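Local coordinates for outer membrane protein OMP121 (Bacteroides thetaiotaomicron, PDB 5FQ8) that is a TonB-dependent receptor of the outer membrane that binds metal ions and probably takes up nutrients by TonB-driven transport, at residues G566-S571 and G585-S590; K38-A43 and T142-A147. All coordinates share one frame; numbering follows the deposited sequence.

Interaction 1: residues G566-S571 and G585-S590; sequences GSFIFS and GKIRAS
G566, S567 and F568 pair with A589, R588 and I587 as neighbouring antiparallel strands of the TonB-dependent receptor barrel, their short axes 163° apart in direction and 4.5 Å at closest approach. G566-A589 and F568-I587 are hydrogen-bonded pairs, and S567-R588 between them is non-hydrogen-bonded. The I587 N to F568 O bond is 2.8 Å long and nearly straight at N-H (170°), although the donor is tilted from the carbonyl plane. Side chains alternate between two faces. On one, K586 NZ donates to S567 OG, at a distance too short to trust in detail, while R588 turns away to a salt bridge with D664. On the other, I587 CG2 meets the ring edge of F568 and lies 3.5 Å from F568 CB. Past the paired strand, F570 CG sits between the backbone N and the carbonyl carbon (chi1 48°), which brings the ring back over G585 and its CE2 to 3.9 Å from I587 CB. With an alanine here, I587 CB would probably lose the ring edge and the G585 carbonyl its aromatic cover. The G585 carbonyl oxygen stands 3.5 Å above the plane of the F570 ring, over its centre.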
loop_
_atom_site.group_PDB
_atom_site.type_symbol
_atom_site.label_atom_id
_atom_site.label_comp_id
_atom_site.label_asym_id
_atom_site.label_seq_id
_atom_site.Cartn_x
_atom_site.Cartn_y
_atom_site.Cartn_z
ATOM N N GLY B 566 -39.401 -40.253 -7.492
ATOM C CA GLY B 566 -39.995 -41.559 -7.285
ATOM C C GLY B 566 -38.997 -42.658 -7.563
ATOM O O GLY B 566 -38.079 -42.509 -8.370
ATOM N N SER B 567 -39.193 -43.776 -6.872
ATOM C CA SER B 567 -38.333 -44.939 -7.003
ATOM C C SER B 567 -39.195 -46.175 -6.866
ATOM O O SER B 567 -40.000 -46.276 -5.939
ATOM C CB SER B 567 -37.236 -44.943 -5.948
ATOM O OG SER B 567 -36.479 -46.129 -6.023
ATOM N N PHE B 568 -39.025 -47.106 -7.791
ATOM C CA PHE B 568 -39.817 -48.327 -7.845
ATOM C C PHE B 568 -38.850 -49.496 -7.925
ATOM O O PHE B 568 -38.172 -49.676 -8.938
ATOM C CB PHE B 568 -40.759 -48.277 -9.039
ATOM C CG PHE B 568 -41.508 -49.540 -9.291
ATOM C CD1 PHE B 568 -42.378 -50.049 -8.355
ATOM C CD2 PHE B 568 -41.383 -50.188 -10.503
ATOM C CE1 PHE B 568 -43.079 -51.197 -8.615
ATOM C CE2 PHE B 568 -42.076 -51.333 -10.768
ATOM C CZ PHE B 568 -42.928 -51.840 -9.827
ATOM N N ILE B 569 -38.743 -50.255 -6.840
ATOM C CA ILE B 569 -37.880 -51.427 -6.809
ATOM C C ILE B 569 -38.749 -52.615 -7.192
ATOM O O ILE B 569 -39.468 -53.161 -6.363
ATOM C CB ILE B 569 -37.223 -51.632 -5.445
ATOM C CG1 ILE B 569 -36.558 -50.361 -4.972
ATOM C CG2 ILE B 569 -36.179 -52.711 -5.533
ATOM C CD1 ILE B 569 -37.393 -49.635 -4.003
ATOM N N PHE B 570 -38.688 -53.009 -8.455
ATOM C CA PHE B 570 -39.433 -54.170 -8.902
ATOM C C PHE B 570 -38.706 -55.469 -8.620
ATOM O O PHE B 570 -39.231 -56.527 -8.959
ATOM C CB PHE B 570 -39.741 -54.058 -10.392
ATOM C CG PHE B 570 -38.562 -53.676 -11.214
ATOM C CD1 PHE B 570 -37.674 -54.630 -11.660
ATOM C CD2 PHE B 570 -38.341 -52.360 -11.541
ATOM C CE1 PHE B 570 -36.584 -54.282 -12.417
ATOM C CE2 PHE B 570 -37.249 -51.999 -12.295
ATOM C CZ PHE B 570 -36.367 -52.964 -12.731
ATOM N N SER B 571 -37.512 -55.423 -8.037
ATOM C CA SER B 571 -36.878 -56.641 -7.555
ATOM C C SER B 571 -37.803 -57.342 -6.584
ATOM O O SER B 571 -38.418 -58.354 -6.929
ATOM C CB SER B 571 -35.558 -56.343 -6.869
ATOM O OG SER B 571 -34.584 -55.993 -7.815
ATOM N N GLY B 585 -33.185 -54.490 -8.711
ATOM C CA GLY B 585 -33.768 -53.872 -9.881
ATOM C C GLY B 585 -34.664 -52.724 -9.474
ATOM O O GLY B 585 -35.759 -52.933 -8.950
ATOM N N LYS B 586 -34.195 -51.502 -9.714
ATOM C CA LYS B 586 -34.822 -50.272 -9.239
ATOM C C LYS B 586 -34.936 -49.307 -10.401
ATOM O O LYS B 586 -33.968 -49.117 -11.137
ATOM C CB LYS B 586 -33.983 -49.659 -8.116
ATOM C CG LYS B 586 -34.317 -48.254 -7.723
ATOM C CD LYS B 586 -33.123 -47.653 -7.008
ATOM C CE LYS B 586 -33.412 -46.288 -6.412
ATOM N NZ LYS B 586 -34.224 -46.388 -5.162
ATOM N N ILE B 587 -36.105 -48.704 -10.573
ATOM C CA ILE B 587 -36.313 -47.711 -11.620
ATOM C C ILE B 587 -36.597 -46.365 -10.963
ATOM O O ILE B 587 -37.250 -46.303 -9.916
ATOM C CB ILE B 587 -37.435 -48.137 -12.591
ATOM C CG1 ILE B 587 -37.455 -47.230 -13.814
ATOM C CG2 ILE B 587 -38.766 -48.116 -11.921
ATOM C CD1 ILE B 587 -38.590 -47.498 -14.749
ATOM N N ARG B 588 -36.082 -45.290 -11.574
ATOM C CA ARG B 588 -35.960 -43.971 -10.959
ATOM C C ARG B 588 -36.542 -42.887 -11.852
ATOM O O ARG B 588 -36.441 -42.960 -13.076
ATOM C CB ARG B 588 -34.496 -43.614 -10.694
ATOM C CG ARG B 588 -34.034 -43.842 -9.304
ATOM C CD ARG B 588 -32.701 -43.186 -9.083
ATOM N NE ARG B 588 -31.567 -44.015 -9.469
ATOM C CZ ARG B 588 -30.891 -43.868 -10.594
ATOM N NH1 ARG B 588 -31.251 -42.923 -11.437
ATOM N NH2 ARG B 588 -29.865 -44.656 -10.871
ATOM N N ALA B 589 -37.093 -41.845 -11.230
ATOM C CA ALA B 589 -37.564 -40.694 -11.991
ATOM C C ALA B 589 -37.662 -39.474 -11.088
ATOM O O ALA B 589 -37.971 -39.592 -9.903
ATOM C CB ALA B 589 -38.913 -40.976 -12.649
ATOM N N SER B 590 -37.405 -38.300 -11.669
ATOM C CA SER B 590 -37.444 -37.045 -10.930
ATOM C C SER B 590 -37.817 -35.890 -11.843
ATOM O O SER B 590 -37.411 -35.844 -13.004
ATOM C CB SER B 590 -36.105 -36.736 -10.293
ATOM O OG SER B 590 -35.186 -36.373 -11.295
#

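Interaction 2: residues K38-A43 and T142-A147; sequences KALGYA and TILKGA
The Y42 ring overlaps L144 with its edge: L144 CB lies close to the ring plane, 3.8 Å from Y42 CE1, while L144 CD1 reaches along to Y42 OH at 3.5 Å. The two side chains pass at a slant, so the phenol meets the leucine from CB out to its methyl groups. Y42 CG lies between the backbone N and the carbonyl carbon (chi1 57°), which puts CE1 and OH alongside L144. There L40, from the same loop, lays its CG over one face of the ring, offset to the rim, and its CD2 continues to L144 CD2 at 4.1 Å, the two leucines crossing at about a right angle. V161 and M163 of strand 161-166 also touch L144, extending the apolar cluster into the plug sheet.

The backbone evidence is one bond. K145 N donates to A43 O over 3.2 Å with an N-H...O angle of 167°, the donor tilted from the carbonyl plane. It lies at the edge of the plug's mixed sheet, where strand 44-48 runs antiparallel to 138-144, and the backbone pairing of I143 with T45 carries on from it. The touching parts of 38-43 and 142-147 nevertheless run 90° apart, so the loop comes in across the strand end before 44-48 lines up antiparallel with 138-144. K145 uses its chain as an apolar strip, CD lying 3.9 Å from A43 CB, and its bent end takes NZ to T45 OG1.

Barrel residues complete the surroundings: E649 accepts from A43 N, and R670 donates to K145 O. The chemistry is therefore mainly apolar packing around a buried phenol ring, pinned by a single main-chain bond, with A43 N and K145 O answered by E649 and R670 of the barrel wall.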
loop_
_atom_site.group_PDB
_atom_site.type_symbol
_atom_site.label_atom_id
_atom_site.label_comp_id
_atom_site.label_asym_id
_atom_site.label_seq_id
_atom_site.Cartn_x
_atom_site.Cartn_y
_atom_site.Cartn_z
ATOM N N LYS B 38 -31.326 -44.500 -0.264
ATOM C CA LYS B 38 -31.225 -45.301 -1.486
ATOM C C LYS B 38 -32.639 -45.754 -1.832
ATOM O O LYS B 38 -32.853 -46.664 -2.634
ATOM C CB LYS B 38 -30.261 -46.478 -1.382
ATOM C CG LYS B 38 -28.798 -46.098 -1.528
ATOM C CD LYS B 38 -28.019 -47.243 -2.137
ATOM C CE LYS B 38 -26.538 -46.971 -2.217
ATOM N NZ LYS B 38 -25.834 -48.075 -2.926
ATOM N N ALA B 39 -33.608 -45.127 -1.184
ATOM C CA ALA B 39 -34.923 -44.882 -1.744
ATOM C C ALA B 39 -34.921 -43.655 -2.648
ATOM O O ALA B 39 -35.985 -43.153 -3.018
ATOM C CB ALA B 39 -35.927 -44.688 -0.619
ATOM N N LEU B 40 -33.729 -43.162 -2.969
ATOM C CA LEU B 40 -33.532 -41.965 -3.756
ATOM C C LEU B 40 -34.116 -42.129 -5.149
ATOM O O LEU B 40 -34.266 -43.235 -5.661
ATOM C CB LEU B 40 -32.044 -41.672 -3.856
ATOM C CG LEU B 40 -31.572 -40.234 -3.912
ATOM C CD1 LEU B 40 -32.024 -39.492 -2.673
ATOM C CD2 LEU B 40 -30.074 -40.248 -4.000
ATOM N N GLY B 41 -34.423 -41.003 -5.777
ATOM C CA GLY B 41 -35.013 -41.044 -7.095
ATOM C C GLY B 41 -34.201 -40.322 -8.142
ATOM O O GLY B 41 -34.752 -39.903 -9.157
ATOM N N TYR B 42 -32.900 -40.162 -7.921
ATOM C CA TYR B 42 -32.041 -39.525 -8.908
ATOM C C TYR B 42 -30.623 -40.046 -8.735
ATOM O O TYR B 42 -30.320 -40.776 -7.791
ATOM C CB TYR B 42 -32.114 -37.993 -8.813
ATOM C CG TYR B 42 -31.760 -37.420 -7.468
ATOM C CD1 TYR B 42 -30.452 -37.104 -7.151
ATOM C CD2 TYR B 42 -32.734 -37.182 -6.523
ATOM C CE1 TYR B 42 -30.125 -36.579 -5.925
ATOM C CE2 TYR B 42 -32.417 -36.658 -5.299
ATOM C CZ TYR B 42 -31.113 -36.357 -5.005
ATOM O OH TYR B 42 -30.800 -35.834 -3.778
ATOM N N ALA B 43 -29.752 -39.667 -9.663
ATOM C CA ALA B 43 -28.400 -40.207 -9.692
ATOM C C ALA B 43 -27.616 -39.786 -8.467
ATOM O O ALA B 43 -27.628 -38.616 -8.079
ATOM C CB ALA B 43 -27.668 -39.749 -10.945
ATOM N N THR B 142 -20.960 -39.041 -0.514
ATOM C CA THR B 142 -22.081 -39.282 -1.406
ATOM C C THR B 142 -22.367 -38.027 -2.212
ATOM O O THR B 142 -22.605 -36.958 -1.644
ATOM C CB THR B 142 -23.301 -39.707 -0.613
ATOM O OG1 THR B 142 -23.105 -41.040 -0.162
ATOM C CG2 THR B 142 -24.541 -39.645 -1.459
ATOM N N ILE B 143 -22.342 -38.170 -3.532
ATOM C CA ILE B 143 -22.468 -37.070 -4.480
ATOM C C ILE B 143 -23.877 -37.095 -5.039
ATOM O O ILE B 143 -24.250 -38.039 -5.736
ATOM C CB ILE B 143 -21.428 -37.187 -5.596
ATOM C CG1 ILE B 143 -20.046 -36.941 -5.027
ATOM C CG2 ILE B 143 -21.721 -36.226 -6.685
ATOM C CD1 ILE B 143 -18.993 -36.940 -6.035
ATOM N N LEU B 144 -24.668 -36.081 -4.737
ATOM C CA LEU B 144 -25.998 -35.956 -5.317
ATOM C C LEU B 144 -25.869 -35.178 -6.618
ATOM O O LEU B 144 -25.501 -34.001 -6.612
ATOM C CB LEU B 144 -26.945 -35.254 -4.348
ATOM C CG LEU B 144 -26.975 -35.872 -2.962
ATOM C CD1 LEU B 144 -27.890 -35.095 -2.070
ATOM C CD2 LEU B 144 -27.455 -37.279 -3.085
ATOM N N LYS B 145 -26.161 -35.828 -7.736
ATOM C CA LYS B 145 -25.891 -35.186 -9.012
ATOM C C LYS B 145 -27.066 -34.359 -9.512
ATOM O O LYS B 145 -26.867 -33.372 -10.227
ATOM C CB LYS B 145 -25.523 -36.237 -10.046
ATOM C CG LYS B 145 -24.434 -37.177 -9.604
ATOM C CD LYS B 145 -24.149 -38.197 -10.694
ATOM C CE LYS B 145 -23.168 -39.271 -10.264
ATOM N NZ LYS B 145 -23.732 -40.076 -9.173
ATOM N N GLY B 146 -28.281 -34.740 -9.151
ATOM C CA GLY B 146 -29.443 -34.114 -9.719
ATOM C C GLY B 146 -29.901 -32.932 -8.915
ATOM O O GLY B 146 -29.604 -32.804 -7.736
ATOM N N ALA B 147 -30.636 -32.052 -9.575
ATOM C CA ALA B 147 -31.009 -30.777 -8.992
ATOM C C ALA B 147 -32.517 -30.607 -8.950
ATOM O O ALA B 147 -33.019 -29.502 -9.125
ATOM C CB ALA B 147 -30.363 -29.634 -9.765
#

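Following the chain from the N terminus, interaction 2 comes first: the loop 38-43 meets 142-147 across 98 intervening residues, a long closure spanning most of the plug domain. Interaction 1 follows much later, joining strands 558-569 and 582-596 across only 13 residues as a barrel hairpin. The two loops are in series, neither enclosing nor crossing the other. In space, however, the centres of interactions 1 and 2 are about 12 Å apart, and the barrel strand touches the plug directly. K586 NZ probably hydrogen-bonds K38 O at 2.9 Å, and R588 CD packs against Y42 N. Thus the start of the plug is held both to its own sheet and to the inner face of this hairpin.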